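Local coordinates for protein glycoside hydrolase family 31 (Trueperella pyogenes, PDB 5I0F) that degrades cycloalternan, a cyclic glucose oligosaccharide, probably hydrolysing its glycosidic links through a covalent glycosyl-enzyme intermediate, at residues I24-Q29 with T160-F165; L31-T36 with M44-L49. All blocks are in the same frame, centred on the assembly; numbering follows the deposited sequence.

How the contacts relate
Contact 2 packs strand 31-36 against strand 44-49 through their side chains, inside the N-terminal beta domain; contact 1 lays the loop that leads into the first of these strands against strand 160-165 of a following beta sheet. Along the chain contact 2 is therefore nested within the long excursion that contact 1 closes. Their centres are 21 Å apart, yet they meet directly where Pro25 CG packs on Leu31 CD1 at 4.0 Å, so the loop runs from one contact into the other. Both belong to the outlying beta structure: contact 1 lies about 28 Å and contact 2 about 36 Å from the centre of the chain, measured between centres. Neither contributes a residue to the glycan pocket.

Contact 1. Residues I24-Q29 with T160-F165; sequences IPIAGQ and THRVKF
Ile24 touches both His161 and Arg162 and carries the largest share of the buried surface. Its CG2 methyl lies over one face of the His161 imidazole, 4.2 Å from CG. That methyl stands anti to the backbone N of Ile24 and the CG1 branch beside it (chi1 -60°), which gives CG2 to the ring. NE2 of the imidazole is hydrogen-bonded to Ser156 OG, which helps to fix the ring.

Arg162 reaches from the strand toward the loop and meets two isoleucines obliquely. Its NH1 comes within 4.2 Å of Ile24 CB, while NH2 is 4.3 Å from Ile26 CD1, the end of an extended side chain (chi2 -178°). A water joins the polar parts: it donates to Ile24 O at 2.8 Å and accepts a longer bond from Arg162 NH2 at 3.3 Å, lying in the guanidinium plane at its edge. Behind this, NE forms a salt bridge with Glu251 of neighbouring strand 247-253. From Ile26 the chain makes a type II turn to Gln29.

The loop between strands 20-21 and 31-37, in the N-terminal domain, thus lies against strand 160-168 of the six-stranded antiparallel sheet. The chemistry is mixed: sparse apolar touches supplemented by one water bridge. Glu251 probably offsets the arginine's charge and helps to direct its guanidinium toward the loop, where the water links it to a backbone carbonyl.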
ATOM      1  N   ILE A  24     -19.174  17.063   1.890  1.00 31.36           N
ATOM      2  CA  ILE A  24     -20.633  16.815   1.911  1.00 31.14           C
ATOM      3  C   ILE A  24     -21.186  17.645   3.088  1.00 30.62           C
ATOM      4  O   ILE A  24     -21.057  17.233   4.253  1.00 29.98           O
ATOM      5  CB  ILE A  24     -20.959  15.307   2.113  1.00 32.50           C
ATOM      6  CG1 ILE A  24     -20.358  14.445   0.984  1.00 33.83           C
ATOM      7  CG2 ILE A  24     -22.466  15.069   2.253  1.00 32.93           C
ATOM      8  CD1 ILE A  24     -20.864  14.768  -0.413  1.00 33.95           C
ATOM      9  N   PRO A  25     -21.774  18.832   2.799  1.00 29.90           N
ATOM     10  CA  PRO A  25     -22.228  19.710   3.879  1.00 29.73           C
ATOM     11  C   PRO A  25     -23.306  19.082   4.778  1.00 30.82           C
ATOM     12  O   PRO A  25     -24.208  18.392   4.281  1.00 30.67           O
ATOM     13  CB  PRO A  25     -22.785  20.928   3.128  1.00 30.00           C
ATOM     14  CG  PRO A  25     -22.061  20.921   1.825  1.00 29.56           C
ATOM     15  CD  PRO A  25     -21.929  19.475   1.482  1.00 29.47           C
ATOM     16  N   ILE A  26     -23.183  19.310   6.093  1.00 31.62           N
ATOM     17  CA  ILE A  26     -24.111  18.776   7.086  1.00 33.14           C
ATOM     18  C   ILE A  26     -24.825  19.955   7.753  1.00 33.76           C
ATOM     19  O   ILE A  26     -24.182  20.851   8.294  1.00 32.76           O
ATOM     20  CB  ILE A  26     -23.386  17.861   8.113  1.00 34.17           C
ATOM     21  CG1 ILE A  26     -22.831  16.632   7.376  1.00 34.27           C
ATOM     22  CG2 ILE A  26     -24.336  17.421   9.222  1.00 36.20           C
ATOM     23  CD1 ILE A  26     -22.124  15.623   8.259  1.00 36.01           C
ATOM     24  N   ALA A  27     -26.159  19.938   7.692  1.00 35.20           N
ATOM     25  CA  ALA A  27     -26.992  20.967   8.333  1.00 36.64           C
ATOM     26  C   ALA A  27     -26.686  21.073   9.821  1.00 38.73           C
ATOM     27  O   ALA A  27     -26.458  20.058  10.491  1.00 38.44           O
ATOM     28  CB  ALA A  27     -28.470  20.656   8.135  1.00 37.88           C
ATOM     29  N   GLY A  28     -26.655  22.303  10.329  1.00 40.24           N
ATOM     30  CA  GLY A  28     -26.386  22.560  11.749  1.00 42.77           C
ATOM     31  C   GLY A  28     -24.921  22.545  12.171  1.00 43.28           C
ATOM     32  O   GLY A  28     -24.620  22.883  13.314  1.00 45.67           O
ATOM     33  N   GLN A  29     -24.015  22.143  11.277  1.00 41.43           N
ATOM     34  CA  GLN A  29     -22.574  22.145  11.543  1.00 41.78           C
ATOM     35  C   GLN A  29     -21.970  23.321  10.773  1.00 39.63           C
ATOM     36  O   GLN A  29     -22.646  23.926   9.949  1.00 37.92           O
ATOM     37  CB  GLN A  29     -21.923  20.869  11.030  1.00 42.15           C
ATOM     38  CG  GLN A  29     -22.251  19.598  11.784  1.00 44.60           C
ATOM     39  CD  GLN A  29     -21.314  18.448  11.411  1.00 45.66           C
ATOM     40  OE1 GLN A  29     -20.335  18.617  10.658  1.00 44.79           O
ATOM     41  NE2 GLN A  29     -21.607  17.271  11.936  1.00 47.95           N
ATOM     42  N   THR A 160     -28.647   9.757  -0.802  1.00 34.23           N
ATOM     43  CA  THR A 160     -28.111   9.154   0.421  1.00 32.10           C
ATOM     44  C   THR A 160     -26.608   8.941   0.244  1.00 31.16           C
ATOM     45  O   THR A 160     -26.182   8.234  -0.671  1.00 31.57           O
ATOM     46  CB  THR A 160     -28.823   7.812   0.714  1.00 31.71           C
ATOM     47  OG1 THR A 160     -30.231   8.031   0.667  1.00 32.21           O
ATOM     48  CG2 THR A 160     -28.450   7.269   2.089  1.00 30.75           C
ATOM     49  N   HIS A 161     -25.809   9.572   1.097  1.00 29.13           N
ATOM     50  CA  HIS A 161     -24.372   9.697   0.843  1.00 28.63           C
ATOM     51  C   HIS A 161     -23.501   8.739   1.636  1.00 27.26           C
ATOM     52  O   HIS A 161     -22.474   8.276   1.120  1.00 25.97           O
ATOM     53  CB  HIS A 161     -23.918  11.127   1.095  1.00 29.44           C
ATOM     54  CG  HIS A 161     -24.767  12.142   0.399  1.00 31.34           C
ATOM     55  ND1 HIS A 161     -24.681  12.379  -0.951  1.00 33.00           N
ATOM     56  CD2 HIS A 161     -25.758  12.941   0.856  1.00 32.53           C
ATOM     57  CE1 HIS A 161     -25.567  13.297  -1.296  1.00 33.83           C
ATOM     58  NE2 HIS A 161     -26.237  13.650  -0.217  1.00 33.49           N
ATOM     59  N   ARG A 162     -23.882   8.494   2.886  1.00 26.58           N
ATOM     60  CA  ARG A 162     -23.130   7.612   3.806  1.00 25.84           C
ATOM     61  C   ARG A 162     -24.094   6.890   4.740  1.00 25.71           C
ATOM     62  O   ARG A 162     -25.256   7.290   4.893  1.00 25.33           O
ATOM     63  CB  ARG A 162     -22.130   8.416   4.644  1.00 26.26           C
ATOM     64  CG  ARG A 162     -21.002   9.056   3.843  1.00 27.26           C
ATOM     65  CD  ARG A 162     -19.714   9.199   4.640  1.00 27.61           C
ATOM     66  NE  ARG A 162     -19.878  10.124   5.754  1.00 28.78           N
ATOM     67  CZ  ARG A 162     -19.816  11.451   5.666  1.00 30.49           C
ATOM     68  NH1 ARG A 162     -19.611  12.067   4.506  1.00 31.39           N
ATOM     69  NH2 ARG A 162     -19.981  12.180   6.759  1.00 32.88           N
ATOM     70  N   VAL A 163     -23.609   5.840   5.385  1.00 24.46           N
ATOM     71  CA  VAL A 163     -24.388   5.187   6.430  1.00 24.71           C
ATOM     72  C   VAL A 163     -23.455   4.867   7.569  1.00 24.13           C
ATOM     73  O   VAL A 163     -22.286   4.575   7.342  1.00 22.86           O
ATOM     74  CB  VAL A 163     -25.093   3.918   5.905  1.00 25.00           C
ATOM     75  CG1 VAL A 163     -24.100   2.882   5.375  1.00 24.88           C
ATOM     76  CG2 VAL A 163     -25.994   3.295   6.971  1.00 25.74           C
ATOM     77  N   LYS A 164     -23.959   4.928   8.790  1.00 24.31           N
ATOM     78  CA  LYS A 164     -23.215   4.349   9.894  1.00 25.17           C
ATOM     79  C   LYS A 164     -24.064   3.398  10.711  1.00 24.45           C
ATOM     80  O   LYS A 164     -25.288   3.527  10.788  1.00 23.95           O
ATOM     81  CB  LYS A 164     -22.522   5.403  10.758  1.00 26.48           C
ATOM     82  CG  LYS A 164     -23.418   6.375  11.449  1.00 28.07           C
ATOM     83  CD  LYS A 164     -22.647   7.643  11.820  1.00 29.36           C
ATOM     84  CE  LYS A 164     -23.596   8.609  12.519  1.00 30.84           C
ATOM     85  NZ  LYS A 164     -22.910   9.826  13.013  1.00 31.42           N
ATOM     86  N   PHE A 165     -23.394   2.417  11.285  1.00 23.88           N
ATOM     87  CA  PHE A 165     -24.052   1.387  12.085  1.00 23.94           C
ATOM     88  C   PHE A 165     -23.027   0.778  13.039  1.00 23.47           C
ATOM     89  O   PHE A 165     -21.840   1.109  12.964  1.00 23.22           O
ATOM     90  CB  PHE A 165     -24.729   0.340  11.179  1.00 23.99           C
ATOM     91  CG  PHE A 165     -23.781  -0.439  10.328  1.00 24.11           C
ATOM     92  CD1 PHE A 165     -23.410   0.025   9.066  1.00 24.58           C
ATOM     93  CD2 PHE A 165     -23.237  -1.632  10.792  1.00 24.16           C
ATOM     94  CE1 PHE A 165     -22.525  -0.708   8.277  1.00 24.65           C
ATOM     95  CE2 PHE A 165     -22.348  -2.361  10.015  1.00 24.49           C
ATOM     96  CZ  PHE A 165     -21.995  -1.900   8.751  1.00 24.40           C
TER
HETATM   97  O   HOH W   1     -19.759  15.268   5.675  1.00 31.14           O

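Contact 2. Residues L31-T36 with M44-L49; sequences LTIGAT and MRCFVL
Met44 leaves its backbone at an unstaggered chi1 (-95°) and then bends at chi2 (-86°) and chi3, so that its terminal CE methyl comes to Ala35, while Cys46 has SG anti to its backbone N (chi1 -177°) and facing Ile33. The methionine contact is the tighter of the two: CE meets Ala35 CB, methyl to methyl, at 3.5 Å. Two residues along each strand, the Ile33 CG2 branch reaches Cys46 SG at a looser 4.3 Å. All four side chains leave their backbones toward the other strand, and all four are buried.

The backbones stay well apart, with 8.4 Å between Ile33 CA and Cys46 CA and 8.8 Å between Ala35 CA and Met44 CA, and the contact is made by side chains alone. Each strand pairs with others: 31-37 bonds to 91-97, and 41-49 to 54-62 and 105-113. Around the pair, Trp93 and Ala111 pack on Met44, and Phe109 touches both Ile33 and Cys46, adding to the apolar interior. Alternating inward residues from strands that face each other without being bonded neighbours are characteristic of the core of a beta sandwich, consistent with the antiparallel strands of this N-terminal domain folding over on themselves.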
ATOM      1  N   LEU A  31     -19.689  25.104   7.924  1.00 33.53           N
ATOM      2  CA  LEU A  31     -19.291  24.836   6.550  1.00 31.59           C
ATOM      3  C   LEU A  31     -18.252  25.878   6.164  1.00 31.56           C
ATOM      4  O   LEU A  31     -18.555  27.072   6.173  1.00 31.75           O
ATOM      5  CB  LEU A  31     -20.493  24.937   5.605  1.00 30.70           C
ATOM      6  CG  LEU A  31     -20.202  24.636   4.132  1.00 30.14           C
ATOM      7  CD1 LEU A  31     -19.631  23.227   3.974  1.00 29.87           C
ATOM      8  CD2 LEU A  31     -21.418  24.833   3.234  1.00 29.60           C
ATOM      9  N   THR A  32     -17.041  25.427   5.824  1.00 31.17           N
ATOM     10  CA  THR A  32     -15.972  26.292   5.321  1.00 30.59           C
ATOM     11  C   THR A  32     -16.003  26.252   3.800  1.00 29.60           C
ATOM     12  O   THR A  32     -16.064  25.173   3.212  1.00 28.61           O
ATOM     13  CB  THR A  32     -14.595  25.817   5.820  1.00 31.59           C
ATOM     14  OG1 THR A  32     -14.605  25.825   7.243  1.00 33.21           O
ATOM     15  CG2 THR A  32     -13.476  26.715   5.345  1.00 31.62           C
ATOM     16  N   ILE A  33     -15.948  27.431   3.178  1.00 28.74           N
ATOM     17  CA  ILE A  33     -16.047  27.564   1.729  1.00 27.86           C
ATOM     18  C   ILE A  33     -14.759  28.182   1.200  1.00 27.78           C
ATOM     19  O   ILE A  33     -14.432  29.314   1.557  1.00 28.51           O
ATOM     20  CB  ILE A  33     -17.233  28.469   1.344  1.00 28.31           C
ATOM     21  CG1 ILE A  33     -18.537  27.882   1.892  1.00 29.21           C
ATOM     22  CG2 ILE A  33     -17.329  28.610  -0.169  1.00 28.21           C
ATOM     23  CD1 ILE A  33     -19.712  28.814   1.814  1.00 30.21           C
ATOM     24  N   GLY A  34     -14.069  27.443   0.330  1.00 27.33           N
ATOM     25  CA  GLY A  34     -12.823  27.874  -0.302  1.00 27.26           C
ATOM     26  C   GLY A  34     -12.917  28.056  -1.816  1.00 26.41           C
ATOM     27  O   GLY A  34     -13.655  27.346  -2.493  1.00 25.71           O
ATOM     28  N   ALA A  35     -12.169  29.026  -2.330  1.00 26.27           N
ATOM     29  CA  ALA A  35     -11.999  29.230  -3.776  1.00 26.38           C
ATOM     30  C   ALA A  35     -10.622  29.810  -4.013  1.00 26.85           C
ATOM     31  O   ALA A  35     -10.055  30.432  -3.119  1.00 27.36           O
ATOM     32  CB  ALA A  35     -13.079  30.160  -4.323  1.00 26.50           C
ATOM     33  N   THR A  36     -10.071  29.580  -5.202  1.00 27.85           N
ATOM     34  CA  THR A  36      -8.819  30.186  -5.593  1.00 29.48           C
ATOM     35  C   THR A  36      -9.013  31.043  -6.857  1.00 30.89           C
ATOM     36  O   THR A  36      -9.951  30.835  -7.640  1.00 30.63           O
ATOM     37  CB  THR A  36      -7.716  29.146  -5.863  1.00 30.92           C
ATOM     38  OG1 THR A  36      -8.090  28.332  -6.975  1.00 30.57           O
ATOM     39  CG2 THR A  36      -7.487  28.259  -4.638  1.00 31.43           C
ATOM     40  N   MET A  44     -12.776  39.031  -2.904  1.00 32.57           N
ATOM     41  CA  MET A  44     -13.572  37.900  -3.315  1.00 31.96           C
ATOM     42  C   MET A  44     -14.786  37.789  -2.402  1.00 30.86           C
ATOM     43  O   MET A  44     -14.646  37.855  -1.168  1.00 30.12           O
ATOM     44  CB  MET A  44     -12.751  36.627  -3.180  1.00 34.35           C
ATOM     45  CG  MET A  44     -12.054  36.199  -4.444  1.00 36.90           C
ATOM     46  SD  MET A  44     -13.196  35.208  -5.425  1.00 42.41           S
ATOM     47  CE  MET A  44     -13.026  33.662  -4.533  1.00 36.80           C
ATOM     48  N   ARG A  45     -15.959  37.594  -2.998  1.00 29.58           N
ATOM     49  CA  ARG A  45     -17.183  37.411  -2.237  1.00 31.43           C
ATOM     50  C   ARG A  45     -17.915  36.166  -2.678  1.00 29.97           C
ATOM     51  O   ARG A  45     -17.870  35.785  -3.842  1.00 28.80           O
ATOM     52  CB  ARG A  45     -18.082  38.651  -2.355  1.00 34.22           C
ATOM     53  CG  ARG A  45     -17.412  39.875  -1.745  1.00 37.04           C
ATOM     54  CD  ARG A  45     -18.243  41.142  -1.741  1.00 41.01           C
ATOM     55  NE  ARG A  45     -18.780  41.460  -3.058  1.00 43.41           N
ATOM     56  CZ  ARG A  45     -19.059  42.685  -3.503  1.00 47.11           C
ATOM     57  NH1 ARG A  45     -19.557  42.815  -4.733  1.00 48.19           N
ATOM     58  NH2 ARG A  45     -18.830  43.780  -2.764  1.00 48.02           N
ATOM     59  N   CYS A  46     -18.552  35.509  -1.719  1.00 29.74           N
ATOM     60  CA  CYS A  46     -19.401  34.353  -1.979  1.00 29.24           C
ATOM     61  C   CYS A  46     -20.854  34.775  -1.790  1.00 30.32           C
ATOM     62  O   CYS A  46     -21.244  35.214  -0.697  1.00 30.84           O
ATOM     63  CB  CYS A  46     -19.063  33.219  -1.010  1.00 29.07           C
ATOM     64  SG  CYS A  46     -20.016  31.720  -1.321  1.00 29.55           S
ATOM     65  N   PHE A  47     -21.648  34.639  -2.844  1.00 30.70           N
ATOM     66  CA  PHE A  47     -23.083  34.925  -2.792  1.00 33.35           C
ATOM     67  C   PHE A  47     -23.845  33.614  -2.626  1.00 33.91           C
ATOM     68  O   PHE A  47     -23.723  32.732  -3.486  1.00 33.34           O
ATOM     69  CB  PHE A  47     -23.536  35.584  -4.092  1.00 34.84           C
ATOM     70  CG  PHE A  47     -23.015  36.977  -4.283  1.00 35.59           C
ATOM     71  CD1 PHE A  47     -21.733  37.186  -4.763  1.00 34.89           C
ATOM     72  CD2 PHE A  47     -23.812  38.083  -3.992  1.00 38.08           C
ATOM     73  CE1 PHE A  47     -21.248  38.474  -4.950  1.00 35.79           C
ATOM     74  CE2 PHE A  47     -23.331  39.378  -4.174  1.00 38.92           C
ATOM     75  CZ  PHE A  47     -22.047  39.568  -4.660  1.00 37.61           C
ATOM     76  N   VAL A  48     -24.600  33.480  -1.533  1.00 34.44           N
ATOM     77  CA  VAL A  48     -25.375  32.264  -1.259  1.00 34.69           C
ATOM     78  C   VAL A  48     -26.859  32.615  -1.363  1.00 36.93           C
ATOM     79  O   VAL A  48     -27.355  33.454  -0.611  1.00 38.15           O
ATOM     80  CB  VAL A  48     -25.063  31.673   0.136  1.00 34.81           C
ATOM     81  CG1 VAL A  48     -25.769  30.335   0.322  1.00 35.13           C
ATOM     82  CG2 VAL A  48     -23.564  31.493   0.350  1.00 33.87           C
ATOM     83  N   LEU A  49     -27.558  31.972  -2.295  1.00 38.38           N
ATOM     84  CA  LEU A  49     -28.976  32.232  -2.549  1.00 41.98           C
ATOM     85  C   LEU A  49     -29.855  31.132  -1.906  1.00 42.64           C
ATOM     86  O   LEU A  49     -30.010  30.037  -2.454  1.00 40.93           O
ATOM     87  CB  LEU A  49     -29.235  32.343  -4.059  1.00 43.41           C
ATOM     88  CG  LEU A  49     -28.226  33.140  -4.920  1.00 44.47           C
ATOM     89  CD1 LEU A  49     -28.559  33.056  -6.412  1.00 45.68           C
ATOM     90  CD2 LEU A  49     -28.121  34.604  -4.484  1.00 45.61           C
TER